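Local coordinates for protein oxygenase-reductase (Streptomyces fradiae, PDB 4OSP) that forms the C-terminal reductase domain of UrdM, an SDR-family domain that binds NADP and rabelomycin and acts as the urdamycin C-6 ketoreductase, at residues R49-A54 and A68-A73; L72-V77 and F124-A129; G109-V114 and P165-Y170; T194-G199 and R247-S252. All coordinates share one frame; numbering follows the deposited sequence.

Overall arrangement
All four contacts lie in one Rossmann-type domain, built round a parallel sheet. Contact 4 is buried: strand 194-204 and the run into strand 253-256 are tied by backbone and side-chain hydrogen bonds. Contact 1 is partly buried and joins helix 51-63 to strand 67-72 on the far side of the chain's centre, mainly through one arginine and a water. Contacts 2 and 3 are surface contacts between loops and helices beside the NADP site; Leu127 of the helix in contact 2 packs on Val110 of contact 3. Contact 2 is loose, without a clear hydrogen bond, whereas contact 3 pairs a carboxylate with glycine amides. Contacts 1 and 2 share Leu72 and Ala73.

Contact 1: residues R49-A54 and A68-A73; sequences RNREAA and AFSVLA
Ser70 OG is gripped by two groups of helix 51-63: Arg51 NH1 donates to it at 2.8 Å, and Asp55, one turn further along, hydrogen-bonds it as well. The contact closes part of a beta-alpha-beta crossover of the Rossmann fold, in which helix 51-63 connects strand 42-47 to its parallel neighbour, strand 67-72. Arg51 leaves the first turn of the helix with CG anti to the backbone N (chi1 171°), and two successive bends further out, at chi2 and chi3, carry the guanidinium across the strand, where it spans Ser70 to Leu72. The serine oxygen lies almost exactly in the guanidinium plane, but the bond is bent, with an N-H...O angle of 141°. The same flat group rests one face on Leu72, whose CB is 3.6 Å from Arg51 NH2. That nitrogen also donates to a water at 3.0 Å, and the water in turn accepts from Leu72 N at 3.1 Å, so that the guanidinium is held at both ends, directly to Ser70 and through solvent to Leu72. On the helix side of Ser70, Ala54 CB meets Ser70 CB at 3.7 Å and brings the helix close to the strand. Asn50 takes the N-cap position of the helix. Just before it, the side chain of Arg49 turns off toward the NADP-binding residues Ser48 and Glu74, leaving its main chain to face the strand. There Leu72 points one methyl at the peptide, with CD1 3.3 Å from Arg49 O.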
loop_
_atom_site.group_PDB
_atom_site.type_symbol
_atom_site.label_atom_id
_atom_site.label_comp_id
_atom_site.label_asym_id
_atom_site.label_seq_id
_atom_site.Cartn_x
_atom_site.Cartn_y
_atom_site.Cartn_z
ATOM N N ARG B 49 -3.422 8.087 -34.831
ATOM C CA ARG B 49 -3.142 8.366 -36.256
ATOM C C ARG B 49 -3.671 7.305 -37.227
ATOM O O ARG B 49 -4.255 7.630 -38.265
ATOM C CB ARG B 49 -1.638 8.545 -36.492
ATOM C CG ARG B 49 -1.087 9.918 -36.135
ATOM C CD ARG B 49 0.430 9.872 -35.994
ATOM N NE ARG B 49 0.881 8.719 -35.204
ATOM C CZ ARG B 49 1.035 8.717 -33.880
ATOM N NH1 ARG B 49 0.777 9.810 -33.168
ATOM N NH2 ARG B 49 1.443 7.614 -33.262
ATOM N N ASN B 50 -3.445 6.040 -36.897
ATOM C CA ASN B 50 -3.744 4.948 -37.813
ATOM C C ASN B 50 -5.246 4.623 -37.906
ATOM O O ASN B 50 -5.792 3.884 -37.072
ATOM C CB ASN B 50 -2.931 3.709 -37.423
ATOM C CG ASN B 50 -2.839 2.689 -38.542
ATOM O OD1 ASN B 50 -3.342 2.904 -39.647
ATOM N ND2 ASN B 50 -2.194 1.564 -38.255
ATOM N N ARG B 51 -5.898 5.180 -38.928
ATOM C CA ARG B 51 -7.336 4.981 -39.158
ATOM C C ARG B 51 -7.688 3.536 -39.537
ATOM O O ARG B 51 -8.746 3.032 -39.157
ATOM C CB ARG B 51 -7.848 5.963 -40.227
ATOM C CG ARG B 51 -9.282 5.728 -40.713
ATOM C CD ARG B 51 -10.329 6.080 -39.657
ATOM N NE ARG B 51 -10.546 7.526 -39.525
ATOM C CZ ARG B 51 -11.436 8.090 -38.705
ATOM N NH1 ARG B 51 -12.211 7.341 -37.929
ATOM N NH2 ARG B 51 -11.546 9.412 -38.655
ATOM N N GLU B 52 -6.795 2.879 -40.275
ATOM C CA GLU B 52 -7.022 1.505 -40.732
ATOM C C GLU B 52 -7.082 0.513 -39.576
ATOM O O GLU B 52 -7.999 -0.314 -39.503
ATOM C CB GLU B 52 -5.942 1.072 -41.735
ATOM C CG GLU B 52 -6.236 1.447 -43.180
ATOM C CD GLU B 52 -5.939 2.905 -43.488
ATOM O OE1 GLU B 52 -5.069 3.507 -42.810
ATOM O OE2 GLU B 52 -6.571 3.451 -44.417
ATOM N N ALA B 53 -6.093 0.587 -38.683
ATOM C CA ALA B 53 -6.033 -0.314 -37.534
ATOM C C ALA B 53 -7.260 -0.148 -36.646
ATOM O O ALA B 53 -7.758 -1.127 -36.072
ATOM C CB ALA B 53 -4.766 -0.083 -36.738
ATOM N N ALA B 54 -7.753 1.087 -36.542
ATOM C CA ALA B 54 -8.945 1.358 -35.750
ATOM C C ALA B 54 -10.181 0.734 -36.400
ATOM O O ALA B 54 -11.034 0.155 -35.716
ATOM C CB ALA B 54 -9.129 2.853 -35.556
ATOM N N ALA B 68 -19.571 -0.778 -32.917
ATOM C CA ALA B 68 -18.405 0.068 -32.667
ATOM C C ALA B 68 -18.198 1.100 -33.783
ATOM O O ALA B 68 -18.686 0.931 -34.898
ATOM C CB ALA B 68 -17.158 -0.784 -32.502
ATOM N N PHE B 69 -17.480 2.174 -33.469
ATOM C CA PHE B 69 -17.011 3.113 -34.486
ATOM C C PHE B 69 -15.623 3.655 -34.146
ATOM O O PHE B 69 -15.228 3.674 -32.980
ATOM C CB PHE B 69 -18.023 4.252 -34.720
ATOM C CG PHE B 69 -18.225 5.171 -33.532
ATOM C CD1 PHE B 69 -19.115 4.836 -32.511
ATOM C CD2 PHE B 69 -17.565 6.397 -33.462
ATOM C CE1 PHE B 69 -19.317 5.687 -31.431
ATOM C CE2 PHE B 69 -17.767 7.252 -32.383
ATOM C CZ PHE B 69 -18.644 6.896 -31.365
ATOM N N SER B 70 -14.881 4.090 -35.155
ATOM C CA SER B 70 -13.549 4.622 -34.903
ATOM C C SER B 70 -13.537 6.142 -34.667
ATOM O O SER B 70 -14.436 6.868 -35.092
ATOM C CB SER B 70 -12.564 4.213 -36.003
ATOM O OG SER B 70 -12.929 4.764 -37.253
ATOM N N VAL B 71 -12.514 6.595 -33.955
ATOM C CA VAL B 71 -12.342 7.994 -33.619
ATOM C C VAL B 71 -10.854 8.323 -33.722
ATOM O O VAL B 71 -10.018 7.684 -33.081
ATOM C CB VAL B 71 -12.864 8.284 -32.191
ATOM C CG1 VAL B 71 -12.258 9.561 -31.639
ATOM C CG2 VAL B 71 -14.385 8.358 -32.186
ATOM N N LEU B 72 -10.534 9.308 -34.549
ATOM C CA LEU B 72 -9.158 9.737 -34.751
ATOM C C LEU B 72 -8.890 11.012 -33.961
ATOM O O LEU B 72 -9.642 11.987 -34.062
ATOM C CB LEU B 72 -8.909 9.987 -36.242
ATOM C CG LEU B 72 -7.487 9.849 -36.801
ATOM C CD1 LEU B 72 -6.848 8.531 -36.371
ATOM C CD2 LEU B 72 -7.508 9.957 -38.326
ATOM N N ALA B 73 -7.834 10.996 -33.151
ATOM C CA ALA B 73 -7.394 12.199 -32.445
ATOM C C ALA B 73 -6.038 11.971 -31.811
ATOM O O ALA B 73 -5.901 11.140 -30.911
ATOM C CB ALA B 73 -8.408 12.604 -31.390
HETATM O O HOH W 1 -12.977 10.364 -36.153
#

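Contact 2: residues L72-V77 and F124-A129; sequences LAELGV and FDRLVA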
loop_
_atom_site.group_PDB
_atom_site.type_symbol
_atom_site.label_atom_id
_atom_site.label_comp_id
_atom_site.label_asym_id
_atom_site.label_seq_id
_atom_site.Cartn_x
_atom_site.Cartn_y
_atom_site.Cartn_z
ATOM N N LEU B 72 -10.534 9.308 -34.549
ATOM C CA LEU B 72 -9.158 9.737 -34.751
ATOM C C LEU B 72 -8.890 11.012 -33.961
ATOM O O LEU B 72 -9.642 11.987 -34.062
ATOM C CB LEU B 72 -8.909 9.987 -36.242
ATOM C CG LEU B 72 -7.487 9.849 -36.801
ATOM C CD1 LEU B 72 -6.848 8.531 -36.371
ATOM C CD2 LEU B 72 -7.508 9.957 -38.326
ATOM N N ALA B 73 -7.834 10.996 -33.151
ATOM C CA ALA B 73 -7.394 12.199 -32.445
ATOM C C ALA B 73 -6.038 11.971 -31.811
ATOM O O ALA B 73 -5.901 11.140 -30.911
ATOM C CB ALA B 73 -8.408 12.604 -31.390
ATOM N N GLU B 74 -5.035 12.700 -32.286
ATOM C CA GLU B 74 -3.693 12.584 -31.747
ATOM C C GLU B 74 -3.654 13.150 -30.330
ATOM O O GLU B 74 -3.967 14.321 -30.114
ATOM C CB GLU B 74 -2.688 13.325 -32.633
ATOM C CG GLU B 74 -1.234 12.959 -32.348
ATOM C CD GLU B 74 -0.233 13.820 -33.106
ATOM O OE1 GLU B 74 -0.618 14.459 -34.117
ATOM O OE2 GLU B 74 0.951 13.853 -32.689
ATOM N N LEU B 75 -3.262 12.318 -29.374
ATOM C CA LEU B 75 -3.143 12.742 -27.981
ATOM C C LEU B 75 -1.790 13.366 -27.690
ATOM O O LEU B 75 -0.772 12.970 -28.265
ATOM C CB LEU B 75 -3.376 11.562 -27.045
ATOM C CG LEU B 75 -4.750 10.915 -27.166
ATOM C CD1 LEU B 75 -4.911 9.860 -26.075
ATOM C CD2 LEU B 75 -5.853 11.968 -27.101
ATOM N N GLY B 76 -1.789 14.347 -26.791
ATOM C CA GLY B 76 -0.551 14.976 -26.342
ATOM C C GLY B 76 -0.148 16.219 -27.107
ATOM O O GLY B 76 0.922 16.769 -26.871
ATOM N N VAL B 77 -0.999 16.662 -28.029
ATOM C CA VAL B 77 -0.759 17.911 -28.762
ATOM C C VAL B 77 -1.946 18.852 -28.555
ATOM O O VAL B 77 -3.035 18.394 -28.210
ATOM C CB VAL B 77 -0.534 17.678 -30.284
ATOM C CG1 VAL B 77 0.664 16.767 -30.533
ATOM C CG2 VAL B 77 -1.790 17.130 -30.951
ATOM N N PHE B 124 10.270 14.584 -21.766
ATOM C CA PHE B 124 9.540 14.626 -20.511
ATOM C C PHE B 124 8.160 15.246 -20.760
ATOM O O PHE B 124 7.124 14.654 -20.410
ATOM C CB PHE B 124 10.315 15.421 -19.451
ATOM C CG PHE B 124 9.707 15.347 -18.071
ATOM C CD1 PHE B 124 10.065 14.329 -17.190
ATOM C CD2 PHE B 124 8.780 16.288 -17.656
ATOM C CE1 PHE B 124 9.508 14.256 -15.920
ATOM C CE2 PHE B 124 8.219 16.221 -16.386
ATOM C CZ PHE B 124 8.583 15.203 -15.519
ATOM N N ASP B 125 8.162 16.425 -21.388
ATOM C CA ASP B 125 6.939 17.104 -21.803
ATOM C C ASP B 125 6.034 16.178 -22.610
ATOM O O ASP B 125 4.822 16.145 -22.398
ATOM C CB ASP B 125 7.280 18.346 -22.631
ATOM C CG ASP B 125 7.895 19.460 -21.796
ATOM O OD1 ASP B 125 7.989 19.309 -20.565
ATOM O OD2 ASP B 125 8.289 20.493 -22.372
ATOM N N ARG B 126 6.634 15.410 -23.513
ATOM C CA ARG B 126 5.877 14.541 -24.407
ATOM C C ARG B 126 5.153 13.446 -23.617
ATOM O O ARG B 126 3.961 13.209 -23.823
ATOM C CB ARG B 126 6.804 13.937 -25.479
ATOM C CG ARG B 126 6.210 12.772 -26.270
ATOM C CD ARG B 126 5.700 13.208 -27.638
ATOM N NE ARG B 126 4.454 12.527 -28.011
ATOM C CZ ARG B 126 3.504 13.063 -28.780
ATOM N NH1 ARG B 126 3.645 14.292 -29.271
ATOM N NH2 ARG B 126 2.402 12.372 -29.058
ATOM N N LEU B 127 5.874 12.794 -22.708
ATOM C CA LEU B 127 5.304 11.725 -21.891
ATOM C C LEU B 127 4.196 12.232 -20.969
ATOM O O LEU B 127 3.172 11.574 -20.817
ATOM C CB LEU B 127 6.393 11.025 -21.078
ATOM C CG LEU B 127 7.437 10.215 -21.866
ATOM C CD1 LEU B 127 8.794 10.269 -21.186
ATOM C CD2 LEU B 127 6.999 8.776 -22.058
ATOM N N VAL B 128 4.413 13.394 -20.356
ATOM C CA VAL B 128 3.411 14.031 -19.502
ATOM C C VAL B 128 2.144 14.317 -20.305
ATOM O O VAL B 128 1.054 13.852 -19.945
ATOM C CB VAL B 128 3.943 15.350 -18.893
ATOM C CG1 VAL B 128 2.807 16.166 -18.285
ATOM C CG2 VAL B 128 5.011 15.062 -17.848
ATOM N N ALA B 129 2.316 15.042 -21.415
ATOM C CA ALA B 129 1.218 15.461 -22.284
ATOM C C ALA B 129 0.319 14.298 -22.665
ATOM O O ALA B 129 -0.914 14.434 -22.670
ATOM C CB ALA B 129 1.765 16.140 -23.536
#
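Gly76 and Ala129 bring the loop closest to the helix, their CA atoms 4.5 Å apart and Ala129 CB 3.5 Å from Gly76 O. Gly76 has a phi of 93°, where a CB would press on the carbonyl O of Leu75, and its N is bonded to the carboxylate of Asp80. One helical turn before Ala129, Arg126 sends its side chain along the loop. Its CG stands anti to the backbone N (chi1 167°), and the chain then bends at chi2 and chi3, both away from staggered values, to lay the guanidinium beside the backbone of Leu75. Arg126 NH2 stops 3.3 Å from Leu75 O. Glu74, Leu75 and Arg126 all belong to the NADP-binding site, the loop following strand 67-72 of the Rossmann fold and helix 121-142 each supplying part of it. Glu74 is extended beyond CG and meets Arg126 at about a right angle, the carboxylate and guanidinium planes turned 30° apart. Glu74 OE2 and Arg126 NH2 are 4.2 Å from each other, beyond salt-bridge range, though the opposite charges probably still attract. Val77 runs alongside the arginine, pointing the same way, and its CG1 lies at the guanidinium edge, 4.1 Å from Arg126 NH1.

Contact 3: residues G109-V114 and P165-Y170; sequences GVMGGV and PQEVAY
Met111 lies across one face of the Tyr170 ring. Its CG sits 3.6 Å from the ring centroid and only 15° off the normal, a CH-pi contact displaced slightly toward the rim. Further along the same side chain, Met111 SD stands above that face at 4.7 Å from the centroid, a more distant Met-aromatic contact. The ring edge is met by the backbone instead, with Val110 O lying near its plane, 3.3 Å from Tyr170 CD1. Tyr170 takes up this position with CG anti to its own N (chi1 165°), turned from the first turn of helix 168-187 toward the loop. Tyr170 and the NADP-binding Lys174 match the Tyr-x-x-x-Lys signature of short-chain dehydrogenases/reductases, and the loop opposite begins at Gly109, the end of an Asn-Asn-Ala-Gly sequence that also contacts the cofactor. Methionine and tyrosine thus meet beside the NADP site. Glu167, at the N-cap position of the helix, bends at chi2 to bring its carboxylate against two consecutive loop amides. Gly112 N donates to Glu167 OE2 at 2.8 Å, approaching from well above the carboxylate plane. Gly113 N uses the syn side of Glu167 OE1, also at 2.8 Å, and adds a weak second bond to Glu167 OE2. Two N-H groups, one of them split between both oxygens, largely fix the rotation of the carboxylate. Gln166 reaches over the next peptide, where its NE2 lies 3.1 Å from Val114 N, a pair of donors that cannot bond, and the side chain only packs there.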
loop_
_atom_site.group_PDB
_atom_site.type_symbol
_atom_site.label_atom_id
_atom_site.label_comp_id
_atom_site.label_asym_id
_atom_site.label_seq_id
_atom_site.Cartn_x
_atom_site.Cartn_y
_atom_site.Cartn_z
ATOM N N GLY B 109 -1.170 5.397 -23.939
ATOM C CA GLY B 109 0.068 5.864 -23.333
ATOM C C GLY B 109 1.269 5.486 -24.165
ATOM O O GLY B 109 1.214 4.536 -24.944
ATOM N N VAL B 110 2.355 6.237 -24.022
ATOM C CA VAL B 110 3.593 5.901 -24.721
ATOM C C VAL B 110 4.754 5.777 -23.743
ATOM O O VAL B 110 4.852 6.544 -22.782
ATOM C CB VAL B 110 3.944 6.908 -25.854
ATOM C CG1 VAL B 110 2.753 7.123 -26.781
ATOM C CG2 VAL B 110 4.438 8.233 -25.285
ATOM N N MET B 111 5.621 4.800 -23.987
ATOM C CA MET B 111 6.835 4.643 -23.196
ATOM C C MET B 111 7.967 5.560 -23.676
ATOM O O MET B 111 7.877 6.163 -24.748
ATOM C CB MET B 111 7.258 3.175 -23.143
ATOM C CG MET B 111 6.544 2.408 -22.042
ATOM S SD MET B 111 6.730 0.621 -22.116
ATOM C CE MET B 111 5.182 0.136 -22.889
ATOM N N GLY B 112 9.007 5.691 -22.860
ATOM C CA GLY B 112 10.128 6.583 -23.173
ATOM C C GLY B 112 11.283 5.881 -23.868
ATOM O O GLY B 112 11.826 6.397 -24.846
ATOM N N GLY B 113 11.660 4.709 -23.353
ATOM C CA GLY B 113 12.722 3.887 -23.943
ATOM C C GLY B 113 14.076 4.576 -23.985
ATOM O O GLY B 113 14.720 4.634 -25.034
ATOM N N VAL B 114 14.501 5.097 -22.837
ATOM C CA VAL B 114 15.750 5.857 -22.714
ATOM C C VAL B 114 16.261 5.760 -21.261
ATOM O O VAL B 114 15.461 5.702 -20.314
ATOM C CB VAL B 114 15.544 7.337 -23.163
ATOM C CG1 VAL B 114 16.320 8.310 -22.296
ATOM C CG2 VAL B 114 15.905 7.521 -24.632
ATOM N N PRO B 165 14.575 1.734 -13.764
ATOM C CA PRO B 165 15.105 3.058 -14.117
ATOM C C PRO B 165 15.035 3.347 -15.616
ATOM O O PRO B 165 15.046 4.513 -16.020
ATOM C CB PRO B 165 16.569 2.990 -13.659
ATOM C CG PRO B 165 16.618 1.880 -12.670
ATOM C CD PRO B 165 15.596 0.886 -13.126
ATOM N N GLN B 166 14.944 2.290 -16.425
ATOM C CA GLN B 166 14.883 2.418 -17.883
ATOM C C GLN B 166 13.635 3.170 -18.379
ATOM O O GLN B 166 13.614 3.695 -19.499
ATOM C CB GLN B 166 14.969 1.030 -18.538
ATOM C CG GLN B 166 15.146 1.042 -20.054
ATOM C CD GLN B 166 16.234 2.004 -20.526
ATOM O OE1 GLN B 166 17.261 2.188 -19.861
ATOM N NE2 GLN B 166 16.012 2.618 -21.683
ATOM N N GLU B 167 12.606 3.224 -17.539
ATOM C CA GLU B 167 11.339 3.806 -17.928
ATOM C C GLU B 167 10.808 4.716 -16.820
ATOM O O GLU B 167 9.600 4.786 -16.569
ATOM C CB GLU B 167 10.347 2.686 -18.259
ATOM C CG GLU B 167 9.525 2.910 -19.522
ATOM C CD GLU B 167 10.334 3.506 -20.658
ATOM O OE1 GLU B 167 10.801 2.737 -21.520
ATOM O OE2 GLU B 167 10.512 4.743 -20.678
ATOM N N VAL B 168 11.723 5.426 -16.170
ATOM C CA VAL B 168 11.388 6.196 -14.973
ATOM C C VAL B 168 10.396 7.328 -15.266
ATOM O O VAL B 168 9.390 7.487 -14.560
ATOM C CB VAL B 168 12.658 6.705 -14.223
ATOM C CG1 VAL B 168 13.570 7.497 -15.150
ATOM C CG2 VAL B 168 12.273 7.526 -12.992
ATOM N N ALA B 169 10.668 8.096 -16.319
ATOM C CA ALA B 169 9.781 9.181 -16.713
ATOM C C ALA B 169 8.362 8.658 -16.998
ATOM O O ALA B 169 7.372 9.291 -16.615
ATOM C CB ALA B 169 10.349 9.913 -17.916
ATOM N N TYR B 170 8.277 7.494 -17.649
ATOM C CA TYR B 170 6.999 6.854 -17.956
ATOM C C TYR B 170 6.240 6.443 -16.693
ATOM O O TYR B 170 5.019 6.620 -16.614
ATOM C CB TYR B 170 7.216 5.648 -18.867
ATOM C CG TYR B 170 6.042 4.684 -18.972
ATOM C CD1 TYR B 170 5.052 4.852 -19.951
ATOM C CD2 TYR B 170 5.944 3.580 -18.125
ATOM C CE1 TYR B 170 3.987 3.957 -20.068
ATOM C CE2 TYR B 170 4.884 2.678 -18.234
ATOM C CZ TYR B 170 3.909 2.872 -19.207
ATOM O OH TYR B 170 2.863 1.975 -19.308
#

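Contact 4: residues T194-G199 and R247-S252; sequences TVNSVG and RWITGS
The two backbones run parallel, Gly251 N donating to Val195 O at 2.7 Å and Ser197 N to Ser252 O at 2.9 Å. Between these bonds the Asn196 amide works at both ends. Its ND2 donates almost straight to Ile249 O at 2.8 Å, in the plane of the amide but above that of the peptide carbonyl. Its OD1 accepts two bonds from Ser252, the backbone N at 3.0 Å and OG at 2.9 Å, which come from opposite faces of the amide. Three bonds thereby fix the flip and tilt of this buried side chain and tie the loop before strand 253-256 to the central sheet of the Rossmann fold. Thr250 contributes a hydroxyl where a strand would offer a carbonyl: with OG1 anti to the backbone N (chi1 -165°), it accepts from Val195 N at 2.9 Å. Thr194 CB packs 3.4 Å from Ile249 O. On its other edge strand 194-204 bonds to strand 151-155. Helix 168-187 packs on Val195 and Thr250, helix 231-242 on Asn196 and Ile249, and Arg247 forms salt bridges with Asp233 and Asp236 of the third subunit.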
loop_
_atom_site.group_PDB
_atom_site.type_symbol
_atom_site.label_atom_id
_atom_site.label_comp_id
_atom_site.label_asym_id
_atom_site.label_seq_id
_atom_site.Cartn_x
_atom_site.Cartn_y
_atom_site.Cartn_z
ATOM N N THR B 194 -17.957 4.874 -10.340
ATOM C CA THR B 194 -16.729 4.270 -9.805
ATOM C C THR B 194 -15.530 4.668 -10.649
ATOM O O THR B 194 -15.650 4.871 -11.859
ATOM C CB THR B 194 -16.799 2.732 -9.702
ATOM O OG1 THR B 194 -16.648 2.156 -11.005
ATOM C CG2 THR B 194 -18.119 2.273 -9.059
ATOM N N VAL B 195 -14.376 4.788 -9.988
ATOM C CA VAL B 195 -13.126 5.153 -10.635
ATOM C C VAL B 195 -12.053 4.194 -10.108
ATOM O O VAL B 195 -11.766 4.161 -8.913
ATOM C CB VAL B 195 -12.721 6.627 -10.326
ATOM C CG1 VAL B 195 -11.640 7.101 -11.281
ATOM C CG2 VAL B 195 -13.927 7.564 -10.419
ATOM N N ASN B 196 -11.493 3.385 -11.002
ATOM C CA ASN B 196 -10.498 2.400 -10.606
ATOM C C ASN B 196 -9.308 2.357 -11.562
ATOM O O ASN B 196 -9.377 2.839 -12.697
ATOM C CB ASN B 196 -11.137 1.013 -10.491
ATOM C CG ASN B 196 -12.091 0.906 -9.318
ATOM O OD1 ASN B 196 -11.668 0.865 -8.156
ATOM N ND2 ASN B 196 -13.379 0.850 -9.612
ATOM N N SER B 197 -8.216 1.785 -11.082
ATOM C CA SER B 197 -7.007 1.591 -11.880
ATOM C C SER B 197 -6.803 0.098 -12.087
ATOM O O SER B 197 -7.152 -0.706 -11.229
ATOM C CB SER B 197 -5.793 2.169 -11.158
ATOM O OG SER B 197 -5.698 3.562 -11.346
ATOM N N VAL B 198 -6.285 -0.261 -13.256
ATOM C CA VAL B 198 -5.911 -1.630 -13.559
ATOM C C VAL B 198 -4.433 -1.617 -13.964
ATOM O O VAL B 198 -4.035 -0.845 -14.839
ATOM C CB VAL B 198 -6.771 -2.214 -14.709
ATOM C CG1 VAL B 198 -6.338 -3.641 -15.022
ATOM C CG2 VAL B 198 -8.251 -2.187 -14.344
ATOM N N GLY B 199 -3.626 -2.438 -13.298
ATOM C CA GLY B 199 -2.190 -2.491 -13.555
ATOM C C GLY B 199 -1.772 -3.769 -14.259
ATOM O O GLY B 199 -1.828 -4.852 -13.675
ATOM N N ARG B 247 -19.864 -2.555 -8.731
ATOM C CA ARG B 247 -20.425 -1.299 -8.241
ATOM C C ARG B 247 -19.854 -0.888 -6.870
ATOM O O ARG B 247 -19.855 0.288 -6.515
ATOM C CB ARG B 247 -21.958 -1.366 -8.211
ATOM C CG ARG B 247 -22.537 -2.131 -7.028
ATOM C CD ARG B 247 -23.932 -2.692 -7.331
ATOM N NE ARG B 247 -24.243 -3.776 -6.403
ATOM C CZ ARG B 247 -24.103 -5.073 -6.672
ATOM N NH1 ARG B 247 -23.700 -5.473 -7.868
ATOM N NH2 ARG B 247 -24.379 -5.973 -5.743
ATOM N N TRP B 248 -19.360 -1.859 -6.110
ATOM C CA TRP B 248 -18.920 -1.588 -4.744
ATOM C C TRP B 248 -17.396 -1.503 -4.647
ATOM O O TRP B 248 -16.841 -1.486 -3.551
ATOM C CB TRP B 248 -19.509 -2.626 -3.760
ATOM C CG TRP B 248 -19.592 -2.162 -2.311
ATOM C CD1 TRP B 248 -19.088 -2.813 -1.209
ATOM C CD2 TRP B 248 -20.217 -0.963 -1.812
ATOM N NE1 TRP B 248 -19.357 -2.091 -0.069
ATOM C CE2 TRP B 248 -20.043 -0.952 -0.409
ATOM C CE3 TRP B 248 -20.900 0.106 -2.419
ATOM C CZ2 TRP B 248 -20.518 0.090 0.397
ATOM C CZ3 TRP B 248 -21.377 1.138 -1.617
ATOM C CH2 TRP B 248 -21.186 1.123 -0.228
ATOM N N ILE B 249 -16.729 -1.432 -5.801
ATOM C CA ILE B 249 -15.288 -1.185 -5.850
ATOM C C ILE B 249 -15.004 0.180 -6.482
ATOM O O ILE B 249 -15.331 0.422 -7.656
ATOM C CB ILE B 249 -14.538 -2.281 -6.649
ATOM C CG1 ILE B 249 -14.800 -3.671 -6.049
ATOM C CG2 ILE B 249 -13.040 -1.983 -6.706
ATOM C CD1 ILE B 249 -14.345 -4.803 -6.951
ATOM N N THR B 250 -14.398 1.070 -5.710
ATOM C CA THR B 250 -13.940 2.346 -6.251
ATOM C C THR B 250 -12.664 2.871 -5.584
ATOM O O THR B 250 -12.356 2.516 -4.448
ATOM C CB THR B 250 -15.050 3.412 -6.233
ATOM O OG1 THR B 250 -14.667 4.504 -7.076
ATOM C CG2 THR B 250 -15.306 3.898 -4.816
ATOM N N GLY B 251 -11.922 3.699 -6.308
ATOM C CA GLY B 251 -10.685 4.265 -5.796
ATOM C C GLY B 251 -9.550 3.268 -5.647
ATOM O O GLY B 251 -8.531 3.575 -5.033
ATOM N N SER B 252 -9.712 2.075 -6.207
ATOM C CA SER B 252 -8.751 1.010 -5.967
ATOM C C SER B 252 -7.923 0.671 -7.200
ATOM O O SER B 252 -8.148 1.213 -8.283
ATOM C CB SER B 252 -9.449 -0.240 -5.422
ATOM O OG SER B 252 -10.179 -0.890 -6.442
#